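Local coordinates for esterase YbfF (Escherichia coli, PDB 3BF7), which is an alpha/beta-hydrolase esterase with a helical cap, probably hydrolysing ester and thioester substrates bound in a crevice between its domains, at residues K82-G87 / R105-V110; A66-L71 / M96-L101; H14-I19 / V40-I45. The protein carries 1 engineered substitution. All coordinates share one frame; numbering follows the deposited sequence.

Contact 1 of 3, residues K82-G87 / R105-V110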
ATOM      1  N   LYS A  82     -11.478  -0.359 -16.180  1.00 14.58           N
ATOM      2  CA  LYS A  82     -11.508  -1.186 -14.980  1.00 14.17           C
ATOM      3  C   LYS A  82     -10.159  -1.855 -14.762  1.00 12.13           C
ATOM      4  O   LYS A  82      -9.483  -2.235 -15.717  1.00 12.35           O
ATOM      5  CB  LYS A  82     -12.604  -2.246 -15.114  1.00 17.02           C
ATOM      6  CG  LYS A  82     -12.778  -3.146 -13.902  1.00 20.89           C
ATOM      7  CD  LYS A  82     -13.880  -4.176 -14.131  1.00 23.89           C
ATOM      8  CE  LYS A  82     -13.558  -5.089 -15.306  1.00 26.05           C
ATOM      9  NZ  LYS A  82     -14.621  -6.109 -15.540  1.00 28.00           N
ATOM     10  N   ALA A  83      -9.768  -1.995 -13.501  1.00 10.43           N
ATOM     11  CA  ALA A  83      -8.496  -2.622 -13.185  1.00  9.26           C
ATOM     12  C   ALA A  83      -8.568  -3.428 -11.905  1.00  8.33           C
ATOM     13  O   ALA A  83      -9.467  -3.243 -11.085  1.00  8.71           O
ATOM     14  CB  ALA A  83      -7.410  -1.559 -13.050  1.00 10.39           C
ATOM     15  N   THR A  84      -7.625  -4.347 -11.763  1.00  7.78           N
ATOM     16  CA  THR A  84      -7.504  -5.143 -10.556  1.00  7.52           C
ATOM     17  C   THR A  84      -6.569  -4.306  -9.691  1.00  7.08           C
ATOM     18  O   THR A  84      -5.602  -3.733 -10.194  1.00  7.66           O
ATOM     19  CB  THR A  84      -6.882  -6.514 -10.867  1.00  8.20           C
ATOM     20  OG1 THR A  84      -7.886  -7.351 -11.450  1.00  9.55           O
ATOM     21  CG2 THR A  84      -6.333  -7.179  -9.609  1.00  8.43           C
ATOM     22  N   PHE A  85      -6.869  -4.215  -8.401  1.00  6.24           N
ATOM     23  CA  PHE A  85      -6.066  -3.418  -7.483  1.00  6.59           C
ATOM     24  C   PHE A  85      -5.439  -4.260  -6.388  1.00  6.82           C
ATOM     25  O   PHE A  85      -6.105  -5.103  -5.781  1.00  6.95           O
ATOM     26  CB  PHE A  85      -6.933  -2.340  -6.834  1.00  7.31           C
ATOM     27  CG  PHE A  85      -7.273  -1.199  -7.749  1.00  7.51           C
ATOM     28  CD1 PHE A  85      -6.518  -0.030  -7.728  1.00  7.29           C
ATOM     29  CD2 PHE A  85      -8.346  -1.286  -8.631  1.00  7.75           C
ATOM     30  CE1 PHE A  85      -6.826   1.036  -8.571  1.00  8.28           C
ATOM     31  CE2 PHE A  85      -8.660  -0.226  -9.480  1.00  8.84           C
ATOM     32  CZ  PHE A  85      -7.898   0.936  -9.445  1.00  9.07           C
ATOM     33  N   ILE A  86      -4.159  -4.012  -6.137  1.00  6.39           N
ATOM     34  CA  ILE A  86      -3.414  -4.705  -5.091  1.00  6.07           C
ATOM     35  C   ILE A  86      -2.789  -3.617  -4.220  1.00  5.06           C
ATOM     36  O   ILE A  86      -1.989  -2.814  -4.703  1.00  6.04           O
ATOM     37  CB  ILE A  86      -2.288  -5.585  -5.683  1.00  7.04           C
ATOM     38  CG1 ILE A  86      -2.891  -6.643  -6.612  1.00  7.85           C
ATOM     39  CG2 ILE A  86      -1.490  -6.240  -4.563  1.00  8.27           C
ATOM     40  CD1 ILE A  86      -1.865  -7.541  -7.288  1.00 10.21           C
ATOM     41  N   GLY A  87      -3.157  -3.580  -2.945  1.00  5.59           N
ATOM     42  CA  GLY A  87      -2.614  -2.558  -2.074  1.00  6.00           C
ATOM     43  C   GLY A  87      -2.101  -3.092  -0.757  1.00  5.71           C
ATOM     44  O   GLY A  87      -2.684  -4.012  -0.166  1.00  6.21           O
ATOM     45  N   ARG A 105     -15.090   0.437 -11.367  1.00 12.09           N
ATOM     46  CA  ARG A 105     -13.736   0.622 -11.878  1.00 11.69           C
ATOM     47  C   ARG A 105     -12.781  -0.451 -11.357  1.00 11.27           C
ATOM     48  O   ARG A 105     -11.601  -0.464 -11.713  1.00 11.04           O
ATOM     49  CB  ARG A 105     -13.206   2.010 -11.497  1.00 12.24           C
ATOM     50  CG  ARG A 105     -14.104   3.174 -11.924  1.00 12.82           C
ATOM     51  CD  ARG A 105     -14.380   3.177 -13.428  1.00 13.19           C
ATOM     52  NE  ARG A 105     -13.207   3.522 -14.229  1.00 12.60           N
ATOM     53  CZ  ARG A 105     -12.746   4.757 -14.400  1.00 12.08           C
ATOM     54  NH1 ARG A 105     -13.353   5.786 -13.825  1.00 12.05           N
ATOM     55  NH2 ARG A 105     -11.677   4.967 -15.157  1.00 12.43           N
ATOM     56  N   ILE A 106     -13.295  -1.355 -10.526  1.00 11.04           N
ATOM     57  CA  ILE A 106     -12.484  -2.426  -9.949  1.00 12.32           C
ATOM     58  C   ILE A 106     -12.902  -3.814 -10.426  1.00 13.13           C
ATOM     59  O   ILE A 106     -14.093  -4.128 -10.503  1.00 14.58           O
ATOM     60  CB  ILE A 106     -12.581  -2.436  -8.408  1.00 13.98           C
ATOM     61  CG1 ILE A 106     -12.258  -1.053  -7.849  1.00 15.48           C
ATOM     62  CG2 ILE A 106     -11.622  -3.472  -7.830  1.00 13.55           C
ATOM     63  CD1 ILE A 106     -12.502  -0.933  -6.359  1.00 17.05           C
ATOM     64  N   ASP A 107     -11.914  -4.642 -10.745  1.00 12.89           N
ATOM     65  CA  ASP A 107     -12.160  -6.013 -11.169  1.00 13.55           C
ATOM     66  C   ASP A 107     -11.934  -6.845  -9.911  1.00 13.11           C
ATOM     67  O   ASP A 107     -12.867  -7.101  -9.151  1.00 13.22           O
ATOM     68  CB  ASP A 107     -11.172  -6.424 -12.264  1.00 15.82           C
ATOM     69  CG  ASP A 107     -11.493  -7.783 -12.857  1.00 17.07           C
ATOM     70  OD1 ASP A 107     -12.401  -8.462 -12.333  1.00 18.62           O
ATOM     71  OD2 ASP A 107     -10.836  -8.171 -13.843  1.00 18.97           O
ATOM     72  N   LYS A 108     -10.689  -7.255  -9.684  1.00 11.47           N
ATOM     73  CA  LYS A 108     -10.358  -8.021  -8.490  1.00  9.54           C
ATOM     74  C   LYS A 108      -9.640  -7.124  -7.481  1.00  7.96           C
ATOM     75  O   LYS A 108      -9.171  -6.034  -7.830  1.00  7.77           O
ATOM     76  CB  LYS A 108      -9.513  -9.240  -8.856  1.00 10.48           C
ATOM     77  CG  LYS A 108     -10.299 -10.242  -9.693  1.00 14.87           C
ATOM     78  CD  LYS A 108      -9.625 -11.598  -9.753  1.00 17.33           C
ATOM     79  CE  LYS A 108     -10.516 -12.606 -10.461  1.00 21.12           C
ATOM     80  NZ  LYS A 108      -9.952 -13.980 -10.398  1.00 24.68           N
ATOM     81  N   LEU A 109      -9.561  -7.584  -6.234  1.00  7.09           N
ATOM     82  CA  LEU A 109      -8.958  -6.799  -5.167  1.00  7.51           C
ATOM     83  C   LEU A 109      -8.119  -7.635  -4.214  1.00  5.96           C
ATOM     84  O   LEU A 109      -8.559  -8.684  -3.745  1.00  6.25           O
ATOM     85  CB  LEU A 109     -10.070  -6.088  -4.380  1.00  9.09           C
ATOM     86  CG  LEU A 109      -9.716  -5.175  -3.199  1.00 10.23           C
ATOM     87  CD1 LEU A 109     -10.893  -4.261  -2.916  1.00 13.04           C
ATOM     88  CD2 LEU A 109      -9.364  -5.988  -1.961  1.00 12.84           C
ATOM     89  N   VAL A 110      -6.913  -7.154  -3.928  1.00  5.80           N
ATOM     90  CA  VAL A 110      -6.005  -7.817  -3.000  1.00  5.50           C
ATOM     91  C   VAL A 110      -5.538  -6.789  -1.976  1.00  5.22           C
ATOM     92  O   VAL A 110      -5.035  -5.725  -2.343  1.00  6.26           O
ATOM     93  CB  VAL A 110      -4.761  -8.385  -3.719  1.00  6.07           C
ATOM     94  CG1 VAL A 110      -3.858  -9.095  -2.718  1.00  7.44           C
ATOM     95  CG2 VAL A 110      -5.185  -9.346  -4.818  1.00  7.01           C
TER
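Phe85 and Leu109 pair in the middle of two parallel strands, 83-88 and 106-112, the second broken by a bulge; the axes of the short segments run 4.8 Å apart and within 6° of each other. The buried end around Phe85, Ile86 and Val110 is closely packed and its ladder regular: Phe85 N gives its hydrogen to Lys108 O, Phe85 O takes one from Val110 N at 2.9 Å, and Gly87 N, leading into the probable nucleophile elbow, reaches Val110 O. Ile86 and Val110 lie alongside on one face, pointing the same way, with Ile86 CG1 3.9 Å from Val110 CB. On the other face the Phe85 ring crosses Ile106 at about a right angle. Phe85 CG stands anti to the carbonyl carbon (chi1 -74°), which swings the ring back over the start of the pair, where CD2 meets Ile106 CG1 at 4.0 Å and the edge faces Arg105 O. At the other end a beta bulge shifts the register by one between Ala83 and Phe85, and Asp107 N bonds Ala83 O at 2.8 Å from 50° above the carbonyl plane. Thr84 OG1 spans the bulge with a weak bond from Lys108 N. On the solvent side the exposed Lys82 chain bends past Asp107, its NZ still 4.6 Å from Asp107 OD1, too far for a salt bridge; Asp107 OD2 bonds Ser17 instead. The pair forms a beta-alpha-beta crossover through helix 90-101 in the central alpha/beta-hydrolase sheet; strand 19-22 flanks strand 83-88 on its other edge, and helices 64-78 and 90-101 cover the Phe85 face.

Contact 2 of 3, residues A66-L71 / M96-L101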
ATOM      1  N   ALA A  66     -10.408  10.427  -0.415  1.00  9.92           N
ATOM      2  CA  ALA A  66      -9.523  11.236  -1.249  1.00 10.32           C
ATOM      3  C   ALA A  66      -8.528  10.355  -2.003  1.00  8.39           C
ATOM      4  O   ALA A  66      -8.299  10.546  -3.199  1.00  8.72           O
ATOM      5  CB  ALA A  66      -8.778  12.254  -0.391  1.00 12.44           C
ATOM      6  N   MET A  67      -7.936   9.391  -1.302  1.00  8.25           N
ATOM      7  CA  MET A  67      -6.979   8.488  -1.927  1.00  7.51           C
ATOM      8  C   MET A  67      -7.677   7.604  -2.959  1.00  7.04           C
ATOM      9  O   MET A  67      -7.094   7.265  -3.987  1.00  7.89           O
ATOM     10  CB  MET A  67      -6.272   7.642  -0.864  1.00  7.37           C
ATOM     11  CG  MET A  67      -5.247   8.436  -0.060  1.00  8.63           C
ATOM     12  SD  MET A  67      -4.289   7.451   1.115  1.00  8.94           S
ATOM     13  CE  MET A  67      -4.991   7.996   2.666  1.00  8.72           C
ATOM     14  N   ALA A  68      -8.927   7.241  -2.691  1.00  7.27           N
ATOM     15  CA  ALA A  68      -9.689   6.418  -3.627  1.00  8.19           C
ATOM     16  C   ALA A  68      -9.962   7.234  -4.890  1.00  8.28           C
ATOM     17  O   ALA A  68      -9.828   6.734  -6.006  1.00  9.06           O
ATOM     18  CB  ALA A  68     -11.000   5.970  -2.989  1.00  9.35           C
ATOM     19  N   GLN A  69     -10.346   8.494  -4.711  1.00  8.72           N
ATOM     20  CA  GLN A  69     -10.616   9.368  -5.849  1.00  9.67           C
ATOM     21  C   GLN A  69      -9.354   9.537  -6.691  1.00  8.56           C
ATOM     22  O   GLN A  69      -9.426   9.606  -7.918  1.00  9.13           O
ATOM     23  CB  GLN A  69     -11.093  10.741  -5.376  1.00 11.86           C
ATOM     24  CG  GLN A  69     -11.356  11.717  -6.515  1.00 17.42           C
ATOM     25  CD  GLN A  69     -12.542  11.312  -7.363  1.00 20.17           C
ATOM     26  OE1 GLN A  69     -13.656  11.162  -6.858  1.00 23.04           O
ATOM     27  NE2 GLN A  69     -12.313  11.134  -8.660  1.00 22.66           N
ATOM     28  N   ASP A  70      -8.201   9.616  -6.033  1.00  7.80           N
ATOM     29  CA  ASP A  70      -6.939   9.755  -6.757  1.00  7.63           C
ATOM     30  C   ASP A  70      -6.775   8.565  -7.704  1.00  7.69           C
ATOM     31  O   ASP A  70      -6.280   8.716  -8.819  1.00  7.97           O
ATOM     32  CB  ASP A  70      -5.747   9.779  -5.795  1.00  7.53           C
ATOM     33  CG  ASP A  70      -5.683  11.035  -4.948  1.00  7.72           C
ATOM     34  OD1 ASP A  70      -4.891  11.031  -3.984  1.00  8.93           O
ATOM     35  OD2 ASP A  70      -6.400  12.021  -5.238  1.00  8.95           O
ATOM     36  N   LEU A  71      -7.171   7.380  -7.246  1.00  7.47           N
ATOM     37  CA  LEU A  71      -7.061   6.188  -8.074  1.00  7.66           C
ATOM     38  C   LEU A  71      -7.989   6.313  -9.281  1.00  8.61           C
ATOM     39  O   LEU A  71      -7.614   5.954 -10.396  1.00  8.43           O
ATOM     40  CB  LEU A  71      -7.382   4.931  -7.251  1.00  8.19           C
ATOM     41  CG  LEU A  71      -6.396   4.632  -6.105  1.00  7.59           C
ATOM     42  CD1 LEU A  71      -6.848   3.404  -5.331  1.00  9.22           C
ATOM     43  CD2 LEU A  71      -4.996   4.416  -6.665  1.00  9.02           C
ATOM     44  N   MET A  96      -9.578  -0.558  -0.784  1.00  6.20           N
ATOM     45  CA  MET A  96     -10.848  -0.988  -0.218  1.00  6.46           C
ATOM     46  C   MET A  96     -11.849   0.167  -0.271  1.00  6.55           C
ATOM     47  O   MET A  96     -13.027  -0.040  -0.555  1.00  6.79           O
ATOM     48  CB  MET A  96     -10.676  -1.479   1.221  1.00  6.59           C
ATOM     49  CG  MET A  96      -9.947  -2.814   1.314  1.00  6.37           C
ATOM     50  SD  MET A  96      -9.870  -3.507   2.980  1.00  6.57           S
ATOM     51  CE  MET A  96      -8.698  -2.393   3.763  1.00  7.38           C
ATOM     52  N   ALA A  97     -11.383   1.385  -0.006  1.00  6.83           N
ATOM     53  CA  ALA A  97     -12.263   2.549  -0.050  1.00  7.65           C
ATOM     54  C   ALA A  97     -12.777   2.778  -1.472  1.00  7.38           C
ATOM     55  O   ALA A  97     -13.881   3.292  -1.662  1.00  8.05           O
ATOM     56  CB  ALA A  97     -11.524   3.785   0.449  1.00  8.18           C
ATOM     57  N   LEU A  98     -11.979   2.395  -2.466  1.00  6.93           N
ATOM     58  CA  LEU A  98     -12.385   2.563  -3.855  1.00  7.35           C
ATOM     59  C   LEU A  98     -13.631   1.737  -4.169  1.00  7.69           C
ATOM     60  O   LEU A  98     -14.430   2.127  -5.019  1.00  8.19           O
ATOM     61  CB  LEU A  98     -11.245   2.166  -4.798  1.00  7.61           C
ATOM     62  CG  LEU A  98     -11.540   2.295  -6.300  1.00  8.20           C
ATOM     63  CD1 LEU A  98     -11.865   3.740  -6.657  1.00 10.44           C
ATOM     64  CD2 LEU A  98     -10.335   1.810  -7.093  1.00  9.56           C
ATOM     65  N   THR A  99     -13.812   0.606  -3.489  1.00  7.63           N
ATOM     66  CA  THR A  99     -14.995  -0.212  -3.752  1.00  9.12           C
ATOM     67  C   THR A  99     -16.278   0.537  -3.406  1.00 10.12           C
ATOM     68  O   THR A  99     -17.328   0.278  -3.992  1.00 11.73           O
ATOM     69  CB  THR A  99     -14.996  -1.552  -2.959  1.00  8.84           C
ATOM     70  OG1 THR A  99     -15.139  -1.296  -1.557  1.00  9.40           O
ATOM     71  CG2 THR A  99     -13.716  -2.330  -3.216  1.00  9.78           C
ATOM     72  N   ALA A 100     -16.197   1.463  -2.456  1.00 10.39           N
ATOM     73  CA  ALA A 100     -17.365   2.235  -2.052  1.00 11.34           C
ATOM     74  C   ALA A 100     -17.574   3.445  -2.954  1.00 11.56           C
ATOM     75  O   ALA A 100     -18.708   3.852  -3.209  1.00 14.80           O
ATOM     76  CB  ALA A 100     -17.215   2.687  -0.603  1.00 14.00           C
ATOM     77  N   LEU A 101     -16.478   4.009  -3.450  1.00 10.84           N
ATOM     78  CA  LEU A 101     -16.548   5.192  -4.298  1.00 10.69           C
ATOM     79  C   LEU A 101     -16.865   4.914  -5.765  1.00 10.25           C
ATOM     80  O   LEU A 101     -17.723   5.578  -6.351  1.00 12.03           O
ATOM     81  CB  LEU A 101     -15.232   5.976  -4.204  1.00 10.36           C
ATOM     82  CG  LEU A 101     -15.213   7.334  -4.909  1.00 11.79           C
ATOM     83  CD1 LEU A 101     -16.222   8.263  -4.250  1.00 12.18           C
ATOM     84  CD2 LEU A 101     -13.818   7.932  -4.839  1.00 11.80           C
TER
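Leu98 and Leu101 both set CG anti to the backbone N (chi1 180° and -173°), and this shared torsion carries both branched ends across to helix 66-71, where they meet the chain at and just after Ala68. From Leu98, CD1 ends beside the backbone of the other helix, 3.7 Å from Ala68 O, while CD2 lies 4.2 Å from Leu71 CD1. From Leu101, CD2 comes in over the next residue, 3.5 Å from Gln69 N. The Gln69 side chain crosses Leu101 at about a right angle, and its aliphatic CB and its OE1 both brush that same methyl; its NE2 is turned to Asp73. Ala68 is the centre of the contact. Its CB points toward helix 96-101 and meets backbone as much as side chain, lying 3.7 Å from Leu98 N and 4.1 Å from Ala97 CB. With only the methyl of Ala68 between the backbones at the closest point, the CA atoms of Ala68 and Leu98 come to 4.7 Å and the short helix axes to 8.3 Å. No hydrogen bond links the two segments, so the fit rests on apolar packing. It is buried around Ala68, Ala97, Leu98 and Leu71, whereas Leu101 lies at the exposed margin. The axes cross at -76°, steeply enough to confine the contact to a small patch around one alanine. Phe85 lies beneath, touching both Leu71 and Leu98. Such a layer of helices packed together over a central, mostly parallel sheet is characteristic of the alpha/beta-hydrolase fold; here helix 90-101 follows what is probably the nucleophile elbow.

Contact 3 of 3, residues H14-I19 / V40-I45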
ATOM      1  N   HIS A  14      -2.819 -11.600 -22.655  1.00 25.49           N
ATOM      2  CA  HIS A  14      -3.640 -12.677 -22.110  1.00 25.23           C
ATOM      3  C   HIS A  14      -5.066 -12.238 -21.802  1.00 24.40           C
ATOM      4  O   HIS A  14      -5.811 -12.949 -21.130  1.00 24.84           O
ATOM      5  CB  HIS A  14      -2.984 -13.231 -20.845  1.00 26.11           C
ATOM      6  CG  HIS A  14      -1.679 -13.915 -21.094  1.00 27.41           C
ATOM      7  ND1 HIS A  14      -1.593 -15.219 -21.531  1.00 27.79           N
ATOM      8  CD2 HIS A  14      -0.404 -13.467 -20.994  1.00 28.19           C
ATOM      9  CE1 HIS A  14      -0.321 -15.545 -21.686  1.00 28.75           C
ATOM     10  NE2 HIS A  14       0.419 -14.499 -21.366  1.00 28.30           N
ATOM     11  N   ASN A  15      -5.436 -11.061 -22.293  1.00 24.09           N
ATOM     12  CA  ASN A  15      -6.776 -10.523 -22.089  1.00 23.57           C
ATOM     13  C   ASN A  15      -7.133 -10.381 -20.606  1.00 21.55           C
ATOM     14  O   ASN A  15      -8.268 -10.634 -20.205  1.00 21.63           O
ATOM     15  CB  ASN A  15      -7.805 -11.418 -22.789  1.00 26.38           C
ATOM     16  CG  ASN A  15      -9.114 -10.701 -23.064  1.00 28.81           C
ATOM     17  OD1 ASN A  15      -9.773 -10.213 -22.149  1.00 31.49           O
ATOM     18  ND2 ASN A  15      -9.496 -10.635 -24.334  1.00 31.15           N
ATOM     19  N   ASN A  16      -6.158  -9.980 -19.796  1.00 18.74           N
ATOM     20  CA  ASN A  16      -6.389  -9.787 -18.367  1.00 16.46           C
ATOM     21  C   ASN A  16      -6.544  -8.302 -18.071  1.00 14.77           C
ATOM     22  O   ASN A  16      -6.003  -7.458 -18.786  1.00 14.04           O
ATOM     23  CB  ASN A  16      -5.218 -10.315 -17.533  1.00 16.76           C
ATOM     24  CG  ASN A  16      -5.051 -11.815 -17.629  1.00 16.62           C
ATOM     25  OD1 ASN A  16      -6.020 -12.568 -17.538  1.00 17.28           O
ATOM     26  ND2 ASN A  16      -3.811 -12.260 -17.792  1.00 16.48           N
ATOM     27  N   SER A  17      -7.280  -7.986 -17.013  1.00 14.34           N
ATOM     28  CA  SER A  17      -7.460  -6.598 -16.622  1.00 13.39           C
ATOM     29  C   SER A  17      -6.102  -6.101 -16.144  1.00 12.15           C
ATOM     30  O   SER A  17      -5.297  -6.878 -15.632  1.00 11.98           O
ATOM     31  CB  SER A  17      -8.459  -6.480 -15.468  1.00 15.47           C
ATOM     32  OG  SER A  17      -9.735  -6.982 -15.823  1.00 17.53           O
ATOM     33  N   PRO A  18      -5.818  -4.805 -16.328  1.00 10.62           N
ATOM     34  CA  PRO A  18      -4.529  -4.285 -15.872  1.00  9.84           C
ATOM     35  C   PRO A  18      -4.508  -4.326 -14.347  1.00  8.23           C
ATOM     36  O   PRO A  18      -5.564  -4.384 -13.714  1.00  8.62           O
ATOM     37  CB  PRO A  18      -4.521  -2.859 -16.417  1.00 10.90           C
ATOM     38  CG  PRO A  18      -5.980  -2.497 -16.407  1.00 13.12           C
ATOM     39  CD  PRO A  18      -6.627  -3.745 -16.951  1.00 12.52           C
ATOM     40  N   ILE A  19      -3.314  -4.305 -13.766  1.00  7.63           N
ATOM     41  CA  ILE A  19      -3.166  -4.332 -12.317  1.00  7.16           C
ATOM     42  C   ILE A  19      -2.506  -3.060 -11.805  1.00  6.66           C
ATOM     43  O   ILE A  19      -1.442  -2.664 -12.279  1.00  7.43           O
ATOM     44  CB  ILE A  19      -2.322  -5.549 -11.858  1.00  7.16           C
ATOM     45  CG1 ILE A  19      -3.068  -6.850 -12.178  1.00  8.16           C
ATOM     46  CG2 ILE A  19      -2.019  -5.445 -10.361  1.00  8.32           C
ATOM     47  CD1 ILE A  19      -2.299  -8.110 -11.820  1.00  8.98           C
ATOM     48  N   VAL A  40       3.802  -8.535 -14.520  1.00  9.81           N
ATOM     49  CA  VAL A  40       3.925  -7.900 -15.832  1.00 10.31           C
ATOM     50  C   VAL A  40       4.104  -8.935 -16.948  1.00 11.68           C
ATOM     51  O   VAL A  40       4.030  -8.605 -18.132  1.00 11.60           O
ATOM     52  CB  VAL A  40       5.110  -6.895 -15.867  1.00 10.92           C
ATOM     53  CG1 VAL A  40       6.433  -7.639 -15.840  1.00 12.12           C
ATOM     54  CG2 VAL A  40       5.008  -6.006 -17.097  1.00 12.18           C
ATOM     55  N   ASN A  41       4.341 -10.187 -16.573  1.00 12.07           N
ATOM     56  CA  ASN A  41       4.502 -11.244 -17.565  1.00 13.76           C
ATOM     57  C   ASN A  41       3.209 -11.422 -18.350  1.00 14.31           C
ATOM     58  O   ASN A  41       3.233 -11.749 -19.541  1.00 15.76           O
ATOM     59  CB  ASN A  41       4.875 -12.568 -16.889  1.00 15.66           C
ATOM     60  CG  ASN A  41       6.332 -12.621 -16.470  1.00 18.06           C
ATOM     61  OD1 ASN A  41       7.233 -12.564 -17.307  1.00 21.36           O
ATOM     62  ND2 ASN A  41       6.570 -12.735 -15.168  1.00 19.49           N
ATOM     63  N   ASP A  42       2.079 -11.185 -17.687  1.00 13.70           N
ATOM     64  CA  ASP A  42       0.779 -11.348 -18.323  1.00 13.39           C
ATOM     65  C   ASP A  42      -0.264 -10.271 -18.007  1.00 12.50           C
ATOM     66  O   ASP A  42      -1.460 -10.488 -18.201  1.00 13.77           O
ATOM     67  CB  ASP A  42       0.219 -12.735 -17.988  1.00 14.66           C
ATOM     68  CG  ASP A  42       0.219 -13.028 -16.500  1.00 15.81           C
ATOM     69  OD1 ASP A  42       0.880 -12.291 -15.738  1.00 14.89           O
ATOM     70  OD2 ASP A  42      -0.437 -14.012 -16.094  1.00 16.37           O
ATOM     71  N   HIS A  43       0.186  -9.115 -17.524  1.00 11.48           N
ATOM     72  CA  HIS A  43      -0.724  -8.007 -17.219  1.00 10.64           C
ATOM     73  C   HIS A  43      -0.041  -6.676 -17.458  1.00 10.42           C
ATOM     74  O   HIS A  43       1.173  -6.564 -17.310  1.00 11.22           O
ATOM     75  CB  HIS A  43      -1.140  -7.964 -15.741  1.00 10.65           C
ATOM     76  CG  HIS A  43      -1.803  -9.201 -15.238  1.00 10.54           C
ATOM     77  ND1 HIS A  43      -1.098 -10.323 -14.865  1.00 10.87           N
ATOM     78  CD2 HIS A  43      -3.107  -9.477 -14.998  1.00 11.10           C
ATOM     79  CE1 HIS A  43      -1.938 -11.237 -14.413  1.00 11.22           C
ATOM     80  NE2 HIS A  43      -3.163 -10.748 -14.483  1.00 12.13           N
ATOM     81  N   ASN A  44      -0.824  -5.665 -17.819  1.00 11.16           N
ATOM     82  CA  ASN A  44      -0.265  -4.330 -17.931  1.00  9.95           C
ATOM     83  C   ASN A  44      -0.204  -3.951 -16.455  1.00  8.92           C
ATOM     84  O   ASN A  44      -1.114  -4.290 -15.690  1.00  9.63           O
ATOM     85  CB  ASN A  44      -1.202  -3.370 -18.668  1.00 11.70           C
ATOM     86  CG  ASN A  44      -1.196  -3.584 -20.165  1.00 14.06           C
ATOM     87  OD1 ASN A  44      -0.263  -4.168 -20.716  1.00 13.93           O
ATOM     88  ND2 ASN A  44      -2.231  -3.093 -20.835  1.00 17.33           N
ATOM     89  N   ILE A  45       0.863  -3.275 -16.049  1.00  8.90           N
ATOM     90  CA  ILE A  45       1.031  -2.889 -14.655  1.00  8.89           C
ATOM     91  C   ILE A  45       1.120  -1.382 -14.483  1.00  8.37           C
ATOM     92  O   ILE A  45       1.700  -0.684 -15.316  1.00  9.12           O
ATOM     93  CB  ILE A  45       2.326  -3.497 -14.064  1.00 10.45           C
ATOM     94  CG1 ILE A  45       2.300  -5.022 -14.187  1.00 12.50           C
ATOM     95  CG2 ILE A  45       2.495  -3.062 -12.615  1.00 13.22           C
ATOM     96  CD1 ILE A  45       1.176  -5.688 -13.437  1.00 13.35           C
TER
HETATM   97  O   HOH W   1      -3.081  -9.790 -20.531  1.00 16.98           O
HETATM   98  O   HOH W   2      -3.602  -5.881 -18.784  1.00 15.54           O
HETATM   99  O   HOH W   3      -2.830 -14.711 -16.889  1.00 20.22           O
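Asn16 and His43 face each other across two loops, amide and ring planes only 24° apart, and the amide ND2 that overlies the ring spends its hydrogens elsewhere. One goes to Asp42 O at 3.0 Å, nearly straight (172°) and in the amide plane; the other goes to water 3, which in turn donates to Asp42 OD2. Asp42 O also receives water 1, itself an acceptor from His14 N and Asn16 N, so this carbonyl is gripped from two sources. Water 2 bridges the backbones, donating to Asn16 O and accepting from Asn44 N. Farther along, Ile19 N bonds Asn44 O directly at 2.9 Å. Asp42 OD1 has its main partner in Arg249, and His43 ND1 bonds Leu39 O, with a weak second contact to Asp42 OD1. With CG anti to the carbonyl carbon (chi1 -58°), the His43 ring enters between Asn16 and Ile19: Ile19 CD1 makes a CH-pi contact 3.6 Å from the ring centroid, on the face opposite ND2, and Ser17 O lies at the ring edge. An alanine in place of His43 would probably open a gap between Asn16 and Ile19 and leave Leu39 O without this donor. The direct backbone bond and the bridge of Ile19 with Ile45 mark where the loops become the neighbouring parallel strands 19-22 and 45-48, part of the central sheet of the alpha/beta-hydrolase fold.

From the N terminus, contact 3 (14-19 with 40-45) closes first, around strand 19-22 and helix 33-39. Contact 2 opens later, at 66-71 on helix 64-78, and contact 1 opens at 82-87 before contact 2 closes at 96-101; contact 1 then closes at 105-110, so the two cross. Contact 1 closes the beta-alpha-beta unit of strand 83-88, helix 90-101 and strand 106-112, while contact 2 packs the helix of that unit on the one before it. Leu98 on Ile106 and Thr99 on Leu109 join these two contacts. Contact 3 meets contact 1 through Pro18 O and Thr84 N, but stays about 9 Å from contact 2 at the nearest atoms.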